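Local coordinates for tyrosine--tRNA ligase, mitochondrial (Coccidioides posadasii, PDB 5IJX), which binds tyrosine and, as a mitochondrial tyrosyl-tRNA synthetase, probably catalyses ATP-dependent attachment of this amino acid to tRNA(Tyr), at residues I29-S39 with R54-R63; L90-L98 with F156-R164. One frame throughout, in Å; residues are numbered along the deposited sequence.

Contact 1: residues I29-S39 with R54-R63; sequences IEAGRKQSFLS and RDALDKLITR
Ser36 faces Thr62 across a CA separation of 6.3 Å, and Leu38 comes nearest to Asp58, at 5.6 Å between CA atoms. The turn between helix 7-31 and helix 37-43 thus lies along helix 54-63 of the Rossmann-fold catalytic domain. Gly32, at positive phi, ends the first helix in a Schellman motif, and Ser36 is the N-cap of the next. With chi1 at 74°, Ser36 OG sits between its own backbone N and carbonyl carbon. There it accepts a capping bond from Ser39 N and donates to Asp58 OD1 at 2.8 Å, on the syn lone pair. The cap is therefore tied to the neighbouring helix. Arg54 NH1 bridges Asp55 OD2 and, by a weak hydrogen bond, Asp58 OD2 in a salt-bridge network; Arg54 NE pairs with Glu42. Leu38 CD2 lies over one face of the Arg54 guanidinium, 3.7 Å from Arg54 NE, while Leu38 CD1 turns to Leu57 CD2. Phe37 CB packs on Ile61 CG2. Ile29 and Thr62 meet tip to tip through their CG2 methyls, and Glu30 CG rests on the same Thr62 methyl. Thr62 OG1 donates back to Asp58 O, which also takes Thr62 N from the opposite face of the carbonyl plane. Among exposed residues, Glu30 OE2 lies at the edge of the Arg63 guanidinium, in a long salt bridge of 3.6 Å to Arg63 NE.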
loop_
_atom_site.group_PDB
_atom_site.type_symbol
_atom_site.label_atom_id
_atom_site.label_comp_id
_atom_site.label_asym_id
_atom_site.label_seq_id
_atom_site.Cartn_x
_atom_site.Cartn_y
_atom_site.Cartn_z
ATOM N N ILE A 29 -33.979 -1.503 -28.841
ATOM C CA ILE A 29 -33.959 -2.545 -27.817
ATOM C C ILE A 29 -35.051 -2.301 -26.782
ATOM O O ILE A 29 -35.873 -3.181 -26.502
ATOM C CB ILE A 29 -32.564 -2.617 -27.168
ATOM C CG1 ILE A 29 -31.558 -3.198 -28.167
ATOM C CG2 ILE A 29 -32.597 -3.450 -25.894
ATOM C CD1 ILE A 29 -30.111 -3.055 -27.747
ATOM N N GLU A 30 -35.072 -1.102 -26.192
ATOM C CA GLU A 30 -35.985 -0.824 -25.088
ATOM C C GLU A 30 -37.445 -0.831 -25.520
ATOM O O GLU A 30 -38.324 -1.042 -24.677
ATOM C CB GLU A 30 -35.633 0.516 -24.440
ATOM C CG GLU A 30 -34.322 0.482 -23.666
ATOM C CD GLU A 30 -34.056 1.758 -22.891
ATOM O OE1 GLU A 30 -34.585 2.819 -23.282
ATOM O OE2 GLU A 30 -33.315 1.696 -21.887
ATOM N N ALA A 31 -37.729 -0.604 -26.801
ATOM C CA ALA A 31 -39.087 -0.773 -27.297
ATOM C C ALA A 31 -39.406 -2.223 -27.633
ATOM O O ALA A 31 -40.581 -2.552 -27.828
ATOM C CB ALA A 31 -39.317 0.109 -28.528
ATOM N N GLY A 32 -38.394 -3.092 -27.704
ATOM C CA GLY A 32 -38.586 -4.517 -27.862
ATOM C C GLY A 32 -38.103 -5.081 -29.182
ATOM O O GLY A 32 -37.937 -6.303 -29.289
ATOM N N ARG A 33 -37.861 -4.234 -30.185
ATOM C CA ARG A 33 -37.598 -4.744 -31.526
ATOM C C ARG A 33 -36.254 -5.461 -31.620
ATOM O O ARG A 33 -36.095 -6.354 -32.458
ATOM C CB ARG A 33 -37.675 -3.602 -32.545
ATOM C CG ARG A 33 -39.081 -3.022 -32.701
ATOM C CD ARG A 33 -39.229 -2.129 -33.930
ATOM N NE ARG A 33 -38.453 -0.894 -33.833
ATOM C CZ ARG A 33 -37.348 -0.622 -34.525
ATOM N NH1 ARG A 33 -36.850 -1.492 -35.395
ATOM N NH2 ARG A 33 -36.737 0.540 -34.350
ATOM N N LYS A 34 -35.286 -5.104 -30.775
ATOM C CA LYS A 34 -33.965 -5.716 -30.802
ATOM C C LYS A 34 -33.621 -6.300 -29.436
ATOM O O LYS A 34 -34.104 -5.831 -28.400
ATOM C CB LYS A 34 -32.886 -4.701 -31.217
ATOM C CG LYS A 34 -31.489 -5.296 -31.325
ATOM C CD LYS A 34 -30.501 -4.324 -31.952
ATOM C CE LYS A 34 -29.104 -4.923 -32.005
ATOM N NZ LYS A 34 -28.345 -4.487 -33.208
ATOM N N GLN A 35 -32.778 -7.330 -29.445
ATOM C CA GLN A 35 -32.376 -7.994 -28.214
ATOM C C GLN A 35 -31.214 -7.253 -27.563
ATOM O O GLN A 35 -30.256 -6.856 -28.233
ATOM C CB GLN A 35 -31.970 -9.443 -28.486
ATOM C CG GLN A 35 -31.673 -10.242 -27.223
ATOM C CD GLN A 35 -31.211 -11.658 -27.512
ATOM O OE1 GLN A 35 -30.489 -11.902 -28.479
ATOM N NE2 GLN A 35 -31.630 -12.602 -26.673
ATOM N N SER A 36 -31.302 -7.080 -26.247
ATOM C CA SER A 36 -30.238 -6.422 -25.507
ATOM C C SER A 36 -28.970 -7.274 -25.525
ATOM O O SER A 36 -28.994 -8.472 -25.817
ATOM C CB SER A 36 -30.668 -6.160 -24.063
ATOM O OG SER A 36 -30.676 -7.360 -23.309
ATOM N N PHE A 37 -27.848 -6.633 -25.195
ATOM C CA PHE A 37 -26.566 -7.328 -25.220
ATOM C C PHE A 37 -26.468 -8.349 -24.093
ATOM O O PHE A 37 -25.996 -9.473 -24.304
ATOM C CB PHE A 37 -25.428 -6.314 -25.133
ATOM C CG PHE A 37 -24.061 -6.924 -25.249
ATOM C CD1 PHE A 37 -23.625 -7.453 -26.453
ATOM C CD2 PHE A 37 -23.209 -6.961 -24.158
ATOM C CE1 PHE A 37 -22.366 -8.013 -26.564
ATOM C CE2 PHE A 37 -21.948 -7.519 -24.264
ATOM C CZ PHE A 37 -21.528 -8.046 -25.467
ATOM N N LEU A 38 -26.912 -7.979 -22.890
ATOM C CA LEU A 38 -26.862 -8.909 -21.767
ATOM C C LEU A 38 -27.735 -10.130 -22.032
ATOM O O LEU A 38 -27.306 -11.272 -21.828
ATOM C CB LEU A 38 -27.297 -8.199 -20.485
ATOM C CG LEU A 38 -27.145 -8.996 -19.190
ATOM C CD1 LEU A 38 -25.684 -9.334 -18.927
ATOM C CD2 LEU A 38 -27.735 -8.220 -18.025
ATOM N N SER A 39 -28.971 -9.907 -22.485
ATOM C CA SER A 39 -29.840 -11.020 -22.852
ATOM C C SER A 39 -29.148 -11.951 -23.841
ATOM O O SER A 39 -29.230 -13.180 -23.718
ATOM C CB SER A 39 -31.146 -10.487 -23.442
ATOM O OG SER A 39 -31.999 -11.547 -23.839
ATOM N N ARG A 54 -29.050 -7.245 -12.038
ATOM C CA ARG A 54 -28.972 -7.698 -13.424
ATOM C C ARG A 54 -29.668 -6.722 -14.366
ATOM O O ARG A 54 -29.079 -6.260 -15.352
ATOM C CB ARG A 54 -29.576 -9.100 -13.533
ATOM C CG ARG A 54 -29.514 -9.717 -14.918
ATOM C CD ARG A 54 -30.794 -9.470 -15.697
ATOM N NE ARG A 54 -30.739 -10.054 -17.035
ATOM C CZ ARG A 54 -31.352 -9.552 -18.103
ATOM N NH1 ARG A 54 -32.066 -8.438 -18.012
ATOM N NH2 ARG A 54 -31.239 -10.162 -19.274
ATOM N N ASP A 55 -30.932 -6.396 -14.079
ATOM C CA ASP A 55 -31.672 -5.487 -14.949
ATOM C C ASP A 55 -31.026 -4.109 -14.997
ATOM O O ASP A 55 -31.106 -3.423 -16.024
ATOM C CB ASP A 55 -33.124 -5.377 -14.482
ATOM C CG ASP A 55 -33.883 -6.684 -14.623
ATOM O OD1 ASP A 55 -34.904 -6.860 -13.926
ATOM O OD2 ASP A 55 -33.456 -7.536 -15.430
ATOM N N ALA A 56 -30.385 -3.685 -13.906
ATOM C CA ALA A 56 -29.655 -2.422 -13.925
ATOM C C ALA A 56 -28.498 -2.471 -14.915
ATOM O O ALA A 56 -28.219 -1.486 -15.607
ATOM C CB ALA A 56 -29.144 -2.087 -12.524
ATOM N N LEU A 57 -27.808 -3.613 -14.995
ATOM C CA LEU A 57 -26.701 -3.745 -15.937
ATOM C C LEU A 57 -27.207 -3.797 -17.371
ATOM O O LEU A 57 -26.642 -3.144 -18.259
ATOM C CB LEU A 57 -25.881 -4.992 -15.610
ATOM C CG LEU A 57 -24.795 -5.367 -16.622
ATOM C CD1 LEU A 57 -23.839 -4.203 -16.860
ATOM C CD2 LEU A 57 -24.034 -6.601 -16.153
ATOM N N ASP A 58 -28.258 -4.580 -17.622
ATOM C CA ASP A 58 -28.897 -4.561 -18.933
ATOM C C ASP A 58 -29.239 -3.131 -19.339
ATOM O O ASP A 58 -28.970 -2.704 -20.469
ATOM C CB ASP A 58 -30.155 -5.433 -18.906
ATOM C CG ASP A 58 -30.561 -5.917 -20.282
ATOM O OD1 ASP A 58 -29.752 -5.789 -21.227
ATOM O OD2 ASP A 58 -31.687 -6.440 -20.418
ATOM N N LYS A 59 -29.820 -2.372 -18.408
ATOM C CA LYS A 59 -30.142 -0.972 -18.659
ATOM C C LYS A 59 -28.893 -0.177 -19.018
ATOM O O LYS A 59 -28.885 0.587 -19.990
ATOM C CB LYS A 59 -30.825 -0.380 -17.426
ATOM C CG LYS A 59 -31.366 1.028 -17.605
ATOM C CD LYS A 59 -32.151 1.464 -16.371
ATOM C CE LYS A 59 -31.314 2.323 -15.447
ATOM N NZ LYS A 59 -31.904 2.427 -14.080
ATOM N N LEU A 60 -27.825 -0.341 -18.235
ATOM C CA LEU A 60 -26.583 0.379 -18.496
ATOM C C LEU A 60 -26.091 0.118 -19.913
ATOM O O LEU A 60 -25.874 1.052 -20.694
ATOM C CB LEU A 60 -25.520 -0.035 -17.477
ATOM C CG LEU A 60 -24.109 0.513 -17.722
ATOM C CD1 LEU A 60 -24.062 2.014 -17.479
ATOM C CD2 LEU A 60 -23.100 -0.206 -16.850
ATOM N N ILE A 61 -25.900 -1.156 -20.259
ATOM C CA ILE A 61 -25.343 -1.497 -21.563
ATOM C C ILE A 61 -26.248 -0.988 -22.675
ATOM O O ILE A 61 -25.776 -0.484 -23.701
ATOM C CB ILE A 61 -25.117 -3.018 -21.663
ATOM C CG1 ILE A 61 -24.183 -3.486 -20.540
ATOM C CG2 ILE A 61 -24.545 -3.383 -23.024
ATOM C CD1 ILE A 61 -23.966 -4.987 -20.490
ATOM N N THR A 62 -27.563 -1.108 -22.491
ATOM C CA THR A 62 -28.491 -0.664 -23.527
ATOM C C THR A 62 -28.416 0.847 -23.727
ATOM O O THR A 62 -28.467 1.333 -24.864
ATOM C CB THR A 62 -29.913 -1.090 -23.166
ATOM O OG1 THR A 62 -29.975 -2.519 -23.078
ATOM C CG2 THR A 62 -30.905 -0.613 -24.212
ATOM N N ARG A 63 -28.289 1.605 -22.639
ATOM C CA ARG A 63 -28.329 3.060 -22.699
ATOM C C ARG A 63 -26.963 3.707 -22.911
ATOM O O ARG A 63 -26.907 4.909 -23.190
ATOM C CB ARG A 63 -28.926 3.630 -21.408
ATOM C CG ARG A 63 -30.438 3.556 -21.295
ATOM C CD ARG A 63 -30.958 4.780 -20.555
ATOM N NE ARG A 63 -32.289 4.579 -19.989
ATOM C CZ ARG A 63 -32.758 5.235 -18.930
ATOM N NH1 ARG A 63 -32.003 6.129 -18.303
ATOM N NH2 ARG A 63 -33.982 4.990 -18.488
#

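Contact 2: residues L90-L98 with F156-R164; sequences LGWAYVHGL and FEWEWAWRR
Trp162 lays its indole against the last turn of helix 84-95, with Tyr94 O and Val95 CA over one face and Trp158 CA and Glu159 N over the other. This helix follows the HIGH signature of class I synthetases and makes the beta-alpha-beta crossover between strands 67-72 and 99-104 of the Rossmann fold. The indole is held between the helix end and its own loop. Its six-membered ring turns an edge to the face of Tyr94, a T-shaped pair with planes at 69° and centroids 5.0 Å apart. Tyr94 CG is anti to the backbone N (chi1 171°), which carries the phenol ring out to Trp162 and Arg164. Arg164 CD lies over a face of that phenol, 3.7 Å from the Tyr94 ring centroid, in a CH-pi contact. Arg164 NH1 goes on to a salt bridge with Glu148, which also takes a weak hydrogen bond from Tyr94 OH. Phe156 is placed differently. Val95 CG2 sits almost directly above the centre of one face of the Phe156 ring, 6° off the normal, in a CH-pi contact. Phe156 CZ meets the edge of Trp92 at CZ3, and His96 approaches obliquely. Gly97, at positive phi, is the C-prime residue of a Schellman motif: Leu98 N bonds to Ala93 O and Gly97 N to Tyr94 O. No direct hydrogen bond joins the two segments, but one water donates to Gly97 O at 2.8 Å and to Ala161 O at 3.0 Å.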
loop_
_atom_site.group_PDB
_atom_site.type_symbol
_atom_site.label_atom_id
_atom_site.label_comp_id
_atom_site.label_asym_id
_atom_site.label_seq_id
_atom_site.Cartn_x
_atom_site.Cartn_y
_atom_site.Cartn_z
ATOM N N LEU A 90 -15.695 -10.454 -23.970
ATOM C CA LEU A 90 -15.002 -9.297 -24.525
ATOM C C LEU A 90 -15.139 -9.272 -26.040
ATOM O O LEU A 90 -15.577 -8.272 -26.623
ATOM C CB LEU A 90 -13.523 -9.312 -24.129
ATOM C CG LEU A 90 -13.154 -9.040 -22.667
ATOM C CD1 LEU A 90 -11.661 -8.783 -22.560
ATOM C CD2 LEU A 90 -13.933 -7.873 -22.074
ATOM N N GLY A 91 -14.796 -10.383 -26.689
ATOM C CA GLY A 91 -14.929 -10.495 -28.127
ATOM C C GLY A 91 -16.283 -9.989 -28.564
ATOM O O GLY A 91 -16.383 -9.017 -29.325
ATOM N N TRP A 92 -17.341 -10.619 -28.049
ATOM C CA TRP A 92 -18.685 -10.169 -28.382
ATOM C C TRP A 92 -18.808 -8.672 -28.143
ATOM O O TRP A 92 -19.132 -7.909 -29.060
ATOM C CB TRP A 92 -19.723 -10.942 -27.565
ATOM C CG TRP A 92 -19.927 -12.355 -28.043
ATOM C CD1 TRP A 92 -19.592 -13.503 -27.384
ATOM C CD2 TRP A 92 -20.507 -12.764 -29.290
ATOM N NE1 TRP A 92 -19.931 -14.601 -28.142
ATOM C CE2 TRP A 92 -20.493 -14.173 -29.315
ATOM C CE3 TRP A 92 -21.036 -12.076 -30.386
ATOM C CZ2 TRP A 92 -20.990 -14.904 -30.387
ATOM C CZ3 TRP A 92 -21.526 -12.807 -31.453
ATOM C CH2 TRP A 92 -21.498 -14.204 -31.446
ATOM N N ALA A 93 -18.506 -8.232 -26.919
ATOM C CA ALA A 93 -18.563 -6.810 -26.605
ATOM C C ALA A 93 -17.892 -5.992 -27.698
ATOM O O ALA A 93 -18.487 -5.060 -28.255
ATOM C CB ALA A 93 -17.903 -6.551 -25.250
ATOM N N TYR A 94 -16.661 -6.360 -28.051
ATOM C CA TYR A 94 -15.926 -5.589 -29.045
ATOM C C TYR A 94 -16.709 -5.477 -30.347
ATOM O O TYR A 94 -16.894 -4.376 -30.879
ATOM C CB TYR A 94 -14.562 -6.225 -29.290
ATOM C CG TYR A 94 -13.823 -5.627 -30.466
ATOM C CD1 TYR A 94 -13.301 -4.343 -30.398
ATOM C CD2 TYR A 94 -13.646 -6.344 -31.640
ATOM C CE1 TYR A 94 -12.626 -3.791 -31.464
ATOM C CE2 TYR A 94 -12.972 -5.802 -32.712
ATOM C CZ TYR A 94 -12.464 -4.524 -32.619
ATOM O OH TYR A 94 -11.791 -3.982 -33.688
ATOM N N VAL A 95 -17.215 -6.600 -30.854
ATOM C CA VAL A 95 -17.800 -6.616 -32.192
ATOM C C VAL A 95 -19.187 -5.999 -32.124
ATOM O O VAL A 95 -19.868 -5.864 -33.149
ATOM C CB VAL A 95 -17.857 -8.038 -32.787
ATOM C CG1 VAL A 95 -16.452 -8.618 -32.927
ATOM C CG2 VAL A 95 -18.746 -8.948 -31.949
ATOM N N HIS A 96 -19.627 -5.629 -30.923
ATOM C CA HIS A 96 -20.897 -4.935 -30.770
ATOM C C HIS A 96 -20.714 -3.440 -30.527
ATOM O O HIS A 96 -21.676 -2.760 -30.156
ATOM C CB HIS A 96 -21.721 -5.566 -29.643
ATOM C CG HIS A 96 -22.486 -6.784 -30.069
ATOM N ND1 HIS A 96 -23.853 -6.779 -30.249
ATOM C CD2 HIS A 96 -22.075 -8.041 -30.357
ATOM C CE1 HIS A 96 -24.252 -7.980 -30.629
ATOM N NE2 HIS A 96 -23.192 -8.764 -30.704
ATOM N N GLY A 97 -19.511 -2.912 -30.747
ATOM C CA GLY A 97 -19.254 -1.498 -30.581
ATOM C C GLY A 97 -18.919 -1.071 -29.173
ATOM O O GLY A 97 -18.637 0.115 -28.954
ATOM N N LEU A 98 -18.945 -1.988 -28.213
ATOM C CA LEU A 98 -18.555 -1.687 -26.846
ATOM C C LEU A 98 -17.051 -1.857 -26.691
ATOM O O LEU A 98 -16.418 -2.632 -27.415
ATOM C CB LEU A 98 -19.298 -2.595 -25.865
ATOM C CG LEU A 98 -20.799 -2.316 -25.768
ATOM C CD1 LEU A 98 -21.563 -3.551 -25.326
ATOM C CD2 LEU A 98 -21.059 -1.158 -24.814
ATOM N N PHE A 156 -19.685 -8.982 -38.424
ATOM C CA PHE A 156 -19.961 -7.667 -37.871
ATOM C C PHE A 156 -19.155 -6.617 -38.622
ATOM O O PHE A 156 -17.937 -6.759 -38.784
ATOM C CB PHE A 156 -19.634 -7.645 -36.377
ATOM C CG PHE A 156 -20.487 -8.579 -35.564
ATOM C CD1 PHE A 156 -21.467 -8.086 -34.718
ATOM C CD2 PHE A 156 -20.321 -9.951 -35.661
ATOM C CE1 PHE A 156 -22.257 -8.944 -33.975
ATOM C CE2 PHE A 156 -21.108 -10.815 -34.924
ATOM C CZ PHE A 156 -22.077 -10.311 -34.079
ATOM N N GLU A 157 -19.837 -5.571 -39.079
ATOM C CA GLU A 157 -19.199 -4.521 -39.864
ATOM C C GLU A 157 -18.314 -3.673 -38.959
ATOM O O GLU A 157 -18.812 -2.970 -38.073
ATOM C CB GLU A 157 -20.259 -3.663 -40.549
ATOM N N TRP A 158 -17.003 -3.738 -39.178
ATOM C CA TRP A 158 -16.076 -2.905 -38.422
ATOM C C TRP A 158 -16.448 -1.436 -38.571
ATOM O O TRP A 158 -16.687 -0.952 -39.681
ATOM C CB TRP A 158 -14.645 -3.141 -38.905
ATOM C CG TRP A 158 -13.615 -2.395 -38.114
ATOM C CD1 TRP A 158 -12.840 -2.891 -37.107
ATOM C CD2 TRP A 158 -13.250 -1.017 -38.259
ATOM N NE1 TRP A 158 -12.014 -1.909 -36.618
ATOM C CE2 TRP A 158 -12.246 -0.749 -37.309
ATOM C CE3 TRP A 158 -13.675 0.015 -39.102
ATOM C CZ2 TRP A 158 -11.659 0.507 -37.176
ATOM C CZ3 TRP A 158 -13.093 1.261 -38.968
ATOM C CH2 TRP A 158 -12.095 1.497 -38.013
ATOM N N GLU A 159 -16.491 -0.726 -37.448
ATOM C CA GLU A 159 -16.850 0.682 -37.417
ATOM C C GLU A 159 -15.744 1.486 -36.750
ATOM O O GLU A 159 -14.834 0.943 -36.117
ATOM C CB GLU A 159 -18.174 0.901 -36.674
ATOM C CG GLU A 159 -19.401 0.457 -37.439
ATOM C CD GLU A 159 -20.641 0.432 -36.570
ATOM O OE1 GLU A 159 -21.573 -0.340 -36.879
ATOM O OE2 GLU A 159 -20.681 1.180 -35.571
ATOM N N TRP A 160 -15.839 2.807 -36.901
ATOM C CA TRP A 160 -14.893 3.699 -36.243
ATOM C C TRP A 160 -15.090 3.705 -34.733
ATOM O O TRP A 160 -14.138 3.957 -33.986
ATOM C CB TRP A 160 -15.041 5.112 -36.809
ATOM C CG TRP A 160 -14.174 6.129 -36.148
ATOM C CD1 TRP A 160 -12.915 6.499 -36.520
ATOM C CD2 TRP A 160 -14.500 6.919 -34.997
ATOM N NE1 TRP A 160 -12.436 7.468 -35.672
ATOM C CE2 TRP A 160 -13.391 7.743 -34.729
ATOM C CE3 TRP A 160 -15.624 7.008 -34.169
ATOM C CZ2 TRP A 160 -13.371 8.645 -33.666
ATOM C CZ3 TRP A 160 -15.601 7.902 -33.113
ATOM C CH2 TRP A 160 -14.483 8.710 -32.872
ATOM N N ALA A 161 -16.308 3.426 -34.266
ATOM C CA ALA A 161 -16.603 3.439 -32.838
ATOM C C ALA A 161 -16.072 2.215 -32.108
ATOM O O ALA A 161 -16.015 2.229 -30.873
ATOM C CB ALA A 161 -18.114 3.545 -32.618
ATOM N N TRP A 162 -15.687 1.163 -32.828
ATOM C CA TRP A 162 -15.139 -0.019 -32.179
ATOM C C TRP A 162 -13.857 0.336 -31.440
ATOM O O TRP A 162 -12.996 1.049 -31.962
ATOM C CB TRP A 162 -14.863 -1.115 -33.208
ATOM C CG TRP A 162 -16.102 -1.763 -33.749
ATOM C CD1 TRP A 162 -17.377 -1.280 -33.688
ATOM C CD2 TRP A 162 -16.181 -3.021 -34.429
ATOM N NE1 TRP A 162 -18.245 -2.158 -34.291
ATOM C CE2 TRP A 162 -17.536 -3.235 -34.753
ATOM C CE3 TRP A 162 -15.239 -3.986 -34.796
ATOM C CZ2 TRP A 162 -17.970 -4.375 -35.425
ATOM C CZ3 TRP A 162 -15.672 -5.117 -35.465
ATOM C CH2 TRP A 162 -17.026 -5.302 -35.772
ATOM N N ARG A 163 -13.734 -0.170 -30.215
ATOM C CA ARG A 163 -12.599 0.132 -29.356
ATOM C C ARG A 163 -12.029 -1.165 -28.806
ATOM O O ARG A 163 -12.773 -2.023 -28.318
ATOM C CB ARG A 163 -13.004 1.069 -28.213
ATOM C CG ARG A 163 -13.476 2.441 -28.671
ATOM C CD ARG A 163 -12.311 3.351 -29.025
ATOM N NE ARG A 163 -12.744 4.731 -29.239
ATOM C CZ ARG A 163 -13.091 5.245 -30.416
ATOM N NH1 ARG A 163 -13.058 4.504 -31.515
ATOM N NH2 ARG A 163 -13.470 6.514 -30.494
ATOM N N ARG A 164 -10.710 -1.296 -28.883
ATOM C CA ARG A 164 -9.999 -2.488 -28.450
ATOM C C ARG A 164 -8.735 -2.037 -27.738
ATOM O O ARG A 164 -8.106 -1.058 -28.150
ATOM C CB ARG A 164 -9.645 -3.377 -29.647
ATOM C CG ARG A 164 -9.818 -4.860 -29.424
ATOM C CD ARG A 164 -9.560 -5.604 -30.723
ATOM N NE ARG A 164 -8.160 -5.519 -31.134
ATOM C CZ ARG A 164 -7.728 -5.701 -32.378
ATOM N NH1 ARG A 164 -8.585 -5.969 -33.355
ATOM N NH2 ARG A 164 -6.434 -5.606 -32.650
HETATM O O HOH W 1 -16.351 1.483 -27.962
#

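Overall arrangement
Both segments of contact 1 precede those of contact 2 along the chain, and the contact centres lie about 17 Å apart. Both belong to the same Rossmann sheet: helix 54-63, which packs on strands 233-239 and 279-283, leads into strand 67-72, helix 84-95 joins that strand to 99-104, and the loop 156-164 enters strand 164-168, outermost within this chain. The two contacts touch directly. The Phe37 ring reaches helix 84-95, with Phe37 CZ 3.4 Å from Ala93 N, and also meets His96. Ile61 CG2 packs on Leu98 CD1. The N-terminal helices are thus joined to the Rossmann-fold domain, whose strands 67-72 and 99-104 carry Tyr69, Gly71, Val72 and Leu103 of the tyrosine pocket.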